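PDB 2OPE: PilX from Neisseria meningitidis, which is a minor type IV pilin that probably modulates the virulence properties of the pili, with a likely part in bacterial aggregation and adhesion. Local coordinates for residues Phe4-Val17 with Tyr86-Lys100. Sequence-based numbering, arbitrary orientation.
Sequences FEKGYQSQLYTEMV and YTLSVWMNSVGDGYK
Glu5, Gln9 and Tyr13, one helical turn apart, face Tyr86, Leu88 and Val90, every fourth residue of the helix matched to every second residue of 86-90. Helix 5-17 runs nearly parallel to strand 89-93, the axes 8.2 Å apart and crossing at -22°. Strand 98-100, returning after a type I turn at Asn93-Gly96, runs antiparallel to the helix.

Glu5 meets the loop leading into strand 89-93 and binds its backbone. Its CG lies anti to the backbone N (chi1 179°), and the extended chain passes over the Tyr86 ring, CG 3.6 Å from the ring centroid and the carboxylate stacked almost flat on the ring. Glu5 OE2 accepts two backbone hydrogen bonds, from Thr87 N (2.8 Å) and Leu88 N (2.9 Å), which reach it from opposite faces of the carboxylate plane. One water joins OE2 to Leu88 O; a second joins OE1 to Thr87 OG1.

Gln9, buried, crosses Leu88 at about a right angle and its NE2 donates a hydrogen bond to Ser89 O (3.0 Å), while the aliphatic part of Lys100 lies against its amide. Farther along, Met92 CE sits over one face of the Tyr13 ring, toward its rim, and 3.5 Å from Met16 CB; Met16 SD meets Val90 CG1 at 3.6 Å.

This is the pilin arrangement of an N-terminal helix laid on an antiparallel sheet. Leu12 continues onto Val61 of strand 59-65, Met16 onto Leu76 of strand 74-80, and at the other side Phe123 meets Tyr13 edge-to-face beside strand 98-101.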
loop_
_atom_site.group_PDB
_atom_site.type_symbol
_atom_site.label_atom_id
_atom_site.label_comp_id
_atom_site.label_asym_id
_atom_site.label_seq_id
_atom_site.Cartn_x
_atom_site.Cartn_y
_atom_site.Cartn_z
ATOM N N PHE A 4 -3.866 10.844 -17.557
ATOM C CA PHE A 4 -2.547 11.076 -16.867
ATOM C C PHE A 4 -2.536 10.634 -15.401
ATOM O O PHE A 4 -1.631 9.941 -14.965
ATOM C CB PHE A 4 -2.120 12.552 -16.959
ATOM C CG PHE A 4 -1.250 12.884 -18.172
ATOM C CD1 PHE A 4 -1.511 14.018 -18.950
ATOM C CD2 PHE A 4 -0.189 12.079 -18.529
ATOM C CE1 PHE A 4 -0.699 14.317 -20.055
ATOM C CE2 PHE A 4 0.605 12.368 -19.623
ATOM C CZ PHE A 4 0.357 13.477 -20.379
ATOM N N GLU A 5 -3.532 11.055 -14.635
ATOM C CA GLU A 5 -3.577 10.699 -13.242
ATOM C C GLU A 5 -3.783 9.200 -13.142
ATOM O O GLU A 5 -3.322 8.587 -12.175
ATOM C CB GLU A 5 -4.688 11.430 -12.494
ATOM C CG GLU A 5 -4.710 10.992 -11.048
ATOM C CD GLU A 5 -5.839 11.582 -10.163
ATOM O OE1 GLU A 5 -6.632 12.465 -10.595
ATOM O OE2 GLU A 5 -5.894 11.150 -9.003
ATOM N N LYS A 6 -4.475 8.624 -14.135
ATOM C CA LYS A 6 -4.693 7.174 -14.263
ATOM C C LYS A 6 -3.415 6.420 -14.494
ATOM O O LYS A 6 -3.225 5.373 -13.914
ATOM C CB LYS A 6 -5.646 6.828 -15.414
ATOM C CG LYS A 6 -7.097 7.056 -15.119
ATOM C CD LYS A 6 -7.983 6.697 -16.301
ATOM C CE LYS A 6 -9.473 7.013 -15.966
ATOM N NZ LYS A 6 -10.394 7.041 -17.172
ATOM N N GLY A 7 -2.561 6.935 -15.363
ATOM C CA GLY A 7 -1.233 6.386 -15.555
ATOM C C GLY A 7 -0.455 6.445 -14.234
ATOM O O GLY A 7 0.238 5.496 -13.879
ATOM N N TYR A 8 -0.569 7.551 -13.492
ATOM C CA TYR A 8 0.148 7.671 -12.215
ATOM C C TYR A 8 -0.329 6.637 -11.169
ATOM O O TYR A 8 0.466 6.076 -10.424
ATOM C CB TYR A 8 0.077 9.096 -11.664
ATOM C CG TYR A 8 0.968 10.094 -12.397
ATOM C CD1 TYR A 8 2.328 9.890 -12.508
ATOM C CD2 TYR A 8 0.444 11.256 -12.953
ATOM C CE1 TYR A 8 3.152 10.796 -13.171
ATOM C CE2 TYR A 8 1.252 12.166 -13.628
ATOM C CZ TYR A 8 2.615 11.931 -13.726
ATOM O OH TYR A 8 3.448 12.846 -14.385
ATOM N N GLN A 9 -1.632 6.381 -11.143
ATOM C CA GLN A 9 -2.200 5.377 -10.280
ATOM C C GLN A 9 -1.729 3.952 -10.668
ATOM O O GLN A 9 -1.602 3.050 -9.793
ATOM C CB GLN A 9 -3.717 5.455 -10.358
ATOM C CG GLN A 9 -4.413 4.526 -9.377
ATOM C CD GLN A 9 -5.823 4.168 -9.800
ATOM O OE1 GLN A 9 -6.091 3.922 -10.978
ATOM N NE2 GLN A 9 -6.729 4.109 -8.825
ATOM N N SER A 10 -1.502 3.738 -11.971
ATOM C CA SER A 10 -0.930 2.472 -12.417
ATOM C C SER A 10 0.496 2.310 -11.911
ATOM O O SER A 10 0.837 1.291 -11.316
ATOM C CB SER A 10 -0.991 2.312 -13.933
ATOM O OG SER A 10 -2.339 2.239 -14.388
ATOM N N GLN A 11 1.344 3.306 -12.124
ATOM C CA GLN A 11 2.721 3.155 -11.659
ATOM C C GLN A 11 2.765 2.957 -10.151
ATOM O O GLN A 11 3.568 2.188 -9.664
ATOM C CB GLN A 11 3.592 4.342 -12.081
ATOM C CG GLN A 11 3.476 4.663 -13.565
ATOM C CD GLN A 11 4.400 5.786 -13.991
ATOM O OE1 GLN A 11 5.519 5.927 -13.466
ATOM N NE2 GLN A 11 3.949 6.586 -14.938
ATOM N N LEU A 12 1.929 3.682 -9.412
ATOM C CA LEU A 12 1.818 3.502 -7.944
ATOM C C LEU A 12 1.443 2.044 -7.660
ATOM O O LEU A 12 1.996 1.396 -6.751
ATOM C CB LEU A 12 0.755 4.443 -7.362
ATOM C CG LEU A 12 0.452 4.339 -5.871
ATOM C CD1 LEU A 12 1.704 4.717 -5.048
ATOM C CD2 LEU A 12 -0.760 5.183 -5.475
ATOM N N TYR A 13 0.542 1.494 -8.466
ATOM C CA TYR A 13 0.118 0.146 -8.206
ATOM C C TYR A 13 1.351 -0.762 -8.316
ATOM O O TYR A 13 1.670 -1.528 -7.379
ATOM C CB TYR A 13 -1.018 -0.290 -9.141
ATOM C CG TYR A 13 -1.383 -1.729 -8.869
ATOM C CD1 TYR A 13 -2.340 -2.049 -7.918
ATOM C CD2 TYR A 13 -0.707 -2.782 -9.510
ATOM C CE1 TYR A 13 -2.632 -3.366 -7.639
ATOM C CE2 TYR A 13 -0.988 -4.069 -9.214
ATOM C CZ TYR A 13 -1.942 -4.368 -8.283
ATOM O OH TYR A 13 -2.246 -5.697 -8.002
ATOM N N THR A 14 2.066 -0.624 -9.428
ATOM C CA THR A 14 3.263 -1.392 -9.725
ATOM C C THR A 14 4.398 -1.175 -8.714
ATOM O O THR A 14 5.141 -2.095 -8.421
ATOM C CB THR A 14 3.732 -1.089 -11.173
ATOM O OG1 THR A 14 2.684 -1.482 -12.050
ATOM C CG2 THR A 14 5.015 -1.863 -11.568
ATOM N N GLU A 15 4.515 0.024 -8.164
ATOM C CA GLU A 15 5.533 0.256 -7.137
ATOM C C GLU A 15 5.136 -0.510 -5.886
ATOM O O GLU A 15 5.990 -1.065 -5.179
ATOM C CB GLU A 15 5.675 1.750 -6.806
ATOM C CG GLU A 15 6.290 2.556 -7.928
ATOM C CD GLU A 15 7.795 2.626 -7.873
ATOM O OE1 GLU A 15 8.405 2.026 -6.996
ATOM O OE2 GLU A 15 8.385 3.308 -8.696
ATOM N N MET A 16 3.841 -0.533 -5.599
ATOM C CA MET A 16 3.388 -1.095 -4.324
ATOM C C MET A 16 3.541 -2.575 -4.383
ATOM O O MET A 16 3.933 -3.151 -3.395
ATOM C CB MET A 16 1.966 -0.663 -3.947
ATOM C CG MET A 16 1.944 0.801 -3.579
ATOM S SD MET A 16 0.308 1.406 -3.307
ATOM C CE MET A 16 -0.355 0.419 -1.896
ATOM N N VAL A 17 3.275 -3.170 -5.556
ATOM C CA VAL A 17 3.550 -4.603 -5.754
ATOM C C VAL A 17 5.015 -4.920 -5.481
ATOM O O VAL A 17 5.315 -5.856 -4.786
ATOM C CB VAL A 17 3.240 -5.093 -7.154
ATOM C CG1 VAL A 17 3.687 -6.542 -7.276
ATOM C CG2 VAL A 17 1.780 -4.993 -7.422
ATOM N N TYR A 86 -4.922 15.365 -6.657
ATOM C CA TYR A 86 -5.043 13.967 -7.067
ATOM C C TYR A 86 -5.926 13.228 -6.064
ATOM O O TYR A 86 -5.943 13.555 -4.855
ATOM C CB TYR A 86 -3.647 13.332 -7.236
ATOM C CG TYR A 86 -3.008 13.495 -8.632
ATOM C CD1 TYR A 86 -3.408 14.482 -9.517
ATOM C CD2 TYR A 86 -2.013 12.631 -9.052
ATOM C CE1 TYR A 86 -2.811 14.590 -10.794
ATOM C CE2 TYR A 86 -1.438 12.701 -10.287
ATOM C CZ TYR A 86 -1.816 13.667 -11.164
ATOM O OH TYR A 86 -1.182 13.701 -12.407
ATOM N N THR A 87 -6.670 12.254 -6.578
ATOM C CA THR A 87 -7.601 11.439 -5.777
ATOM C C THR A 87 -7.388 9.898 -5.851
ATOM O O THR A 87 -7.540 9.182 -4.839
ATOM C CB THR A 87 -9.065 11.705 -6.201
ATOM O OG1 THR A 87 -9.159 11.557 -7.621
ATOM C CG2 THR A 87 -9.548 13.134 -5.792
ATOM N N LEU A 88 -7.063 9.405 -7.048
ATOM C CA LEU A 88 -6.961 7.982 -7.281
ATOM C C LEU A 88 -5.955 7.426 -6.300
ATOM O O LEU A 88 -4.892 8.019 -6.097
ATOM C CB LEU A 88 -6.520 7.667 -8.729
ATOM C CG LEU A 88 -7.434 8.096 -9.893
ATOM C CD1 LEU A 88 -6.925 7.672 -11.253
ATOM C CD2 LEU A 88 -8.883 7.649 -9.673
ATOM N N SER A 89 -6.271 6.256 -5.750
ATOM C CA SER A 89 -5.421 5.639 -4.752
ATOM C C SER A 89 -5.312 4.138 -5.013
ATOM O O SER A 89 -5.860 3.634 -5.994
ATOM C CB SER A 89 -5.958 5.939 -3.357
ATOM O OG SER A 89 -6.136 7.349 -3.204
ATOM N N VAL A 90 -4.575 3.433 -4.148
ATOM C CA VAL A 90 -4.400 1.987 -4.252
ATOM C C VAL A 90 -4.332 1.431 -2.830
ATOM O O VAL A 90 -3.831 2.135 -1.918
ATOM C CB VAL A 90 -3.089 1.683 -5.004
ATOM C CG1 VAL A 90 -2.692 0.242 -4.912
ATOM C CG2 VAL A 90 -3.204 2.130 -6.470
ATOM N N TRP A 91 -4.850 0.208 -2.611
ATOM C CA TRP A 91 -4.425 -0.551 -1.431
ATOM C C TRP A 91 -4.174 -2.000 -1.817
ATOM O O TRP A 91 -4.632 -2.461 -2.867
ATOM C CB TRP A 91 -5.397 -0.415 -0.225
ATOM C CG TRP A 91 -6.686 -1.201 -0.367
ATOM C CD1 TRP A 91 -7.815 -0.813 -1.039
ATOM C CD2 TRP A 91 -6.958 -2.526 0.147
ATOM N NE1 TRP A 91 -8.781 -1.804 -0.959
ATOM C CE2 TRP A 91 -8.269 -2.875 -0.263
ATOM C CE3 TRP A 91 -6.205 -3.467 0.870
ATOM C CZ2 TRP A 91 -8.846 -4.121 0.048
ATOM C CZ3 TRP A 91 -6.787 -4.677 1.186
ATOM C CH2 TRP A 91 -8.091 -4.997 0.769
ATOM N N MET A 92 -3.449 -2.723 -0.970
ATOM C CA MET A 92 -3.261 -4.166 -1.173
ATOM C C MET A 92 -2.923 -4.953 0.116
ATOM O O MET A 92 -2.477 -4.396 1.136
ATOM C CB MET A 92 -2.244 -4.445 -2.335
ATOM C CG MET A 92 -0.830 -3.867 -2.079
ATOM S SD MET A 92 0.394 -4.020 -3.400
ATOM C CE MET A 92 -0.329 -3.180 -4.806
ATOM N N ASN A 93 -3.212 -6.253 0.028
ATOM C CA ASN A 93 -2.914 -7.355 0.963
ATOM C C ASN A 93 -1.448 -7.760 0.941
ATOM O O ASN A 93 -0.845 -7.707 -0.132
ATOM C CB ASN A 93 -3.643 -8.653 0.411
ATOM C CG ASN A 93 -4.954 -8.809 1.019
ATOM O OD1 ASN A 93 -5.148 -8.215 2.068
ATOM N ND2 ASN A 93 -5.900 -9.514 0.392
ATOM N N SER A 94 -0.933 -8.285 2.057
ATOM C CA SER A 94 0.304 -9.071 2.011
ATOM C C SER A 94 0.125 -10.350 1.280
ATOM O O SER A 94 1.111 -10.996 0.975
ATOM C CB SER A 94 0.824 -9.455 3.397
ATOM O OG SER A 94 -0.225 -9.927 4.195
ATOM N N VAL A 95 -1.129 -10.748 1.070
ATOM C CA VAL A 95 -1.476 -11.988 0.382
ATOM C C VAL A 95 -1.545 -11.792 -1.145
ATOM O O VAL A 95 -1.678 -12.736 -1.913
ATOM C CB VAL A 95 -2.837 -12.541 0.909
ATOM C CG1 VAL A 95 -3.432 -13.469 -0.094
ATOM C CG2 VAL A 95 -2.649 -13.273 2.239
ATOM N N GLY A 96 -1.528 -10.547 -1.584
ATOM C CA GLY A 96 -1.421 -10.259 -3.009
ATOM C C GLY A 96 -2.651 -9.700 -3.692
ATOM O O GLY A 96 -2.580 -9.356 -4.863
ATOM N N ASP A 97 -3.782 -9.596 -2.987
ATOM C CA ASP A 97 -4.966 -8.959 -3.567
ATOM C C ASP A 97 -4.792 -7.445 -3.544
ATOM O O ASP A 97 -4.686 -6.857 -2.480
ATOM C CB ASP A 97 -6.227 -9.334 -2.818
ATOM C CG ASP A 97 -6.320 -10.812 -2.529
ATOM O OD1 ASP A 97 -6.562 -11.172 -1.355
ATOM O OD2 ASP A 97 -6.157 -11.618 -3.488
ATOM N N GLY A 98 -4.785 -6.828 -4.725
ATOM C CA GLY A 98 -4.647 -5.390 -4.864
ATOM C C GLY A 98 -5.837 -4.693 -5.502
ATOM O O GLY A 98 -6.646 -5.325 -6.191
ATOM N N TYR A 99 -5.934 -3.384 -5.273
ATOM C CA TYR A 99 -7.147 -2.631 -5.629
ATOM C C TYR A 99 -6.822 -1.240 -6.136
ATOM O O TYR A 99 -5.922 -0.586 -5.639
ATOM C CB TYR A 99 -8.096 -2.557 -4.425
ATOM C CG TYR A 99 -8.546 -3.915 -3.949
ATOM C CD1 TYR A 99 -7.746 -4.688 -3.101
ATOM C CD2 TYR A 99 -9.770 -4.444 -4.344
ATOM C CE1 TYR A 99 -8.143 -5.959 -2.703
ATOM C CE2 TYR A 99 -10.170 -5.707 -3.938
ATOM C CZ TYR A 99 -9.368 -6.438 -3.116
ATOM O OH TYR A 99 -9.787 -7.668 -2.697
ATOM N N LYS A 100 -7.545 -0.801 -7.153
ATOM C CA LYS A 100 -7.470 0.588 -7.621
ATOM C C LYS A 100 -8.667 1.339 -7.051
ATOM O O LYS A 100 -9.813 0.920 -7.235
ATOM C CB LYS A 100 -7.481 0.651 -9.140
ATOM C CG LYS A 100 -6.112 0.246 -9.890
ATOM C CD LYS A 100 -6.154 0.852 -11.295
ATOM C CE LYS A 100 -5.091 0.336 -12.302
ATOM N NZ LYS A 100 -3.968 -0.137 -11.508
HETATM O O HOH W 1 -3.947 9.948 -7.976
HETATM O O HOH W 2 -8.397 13.857 -8.708
#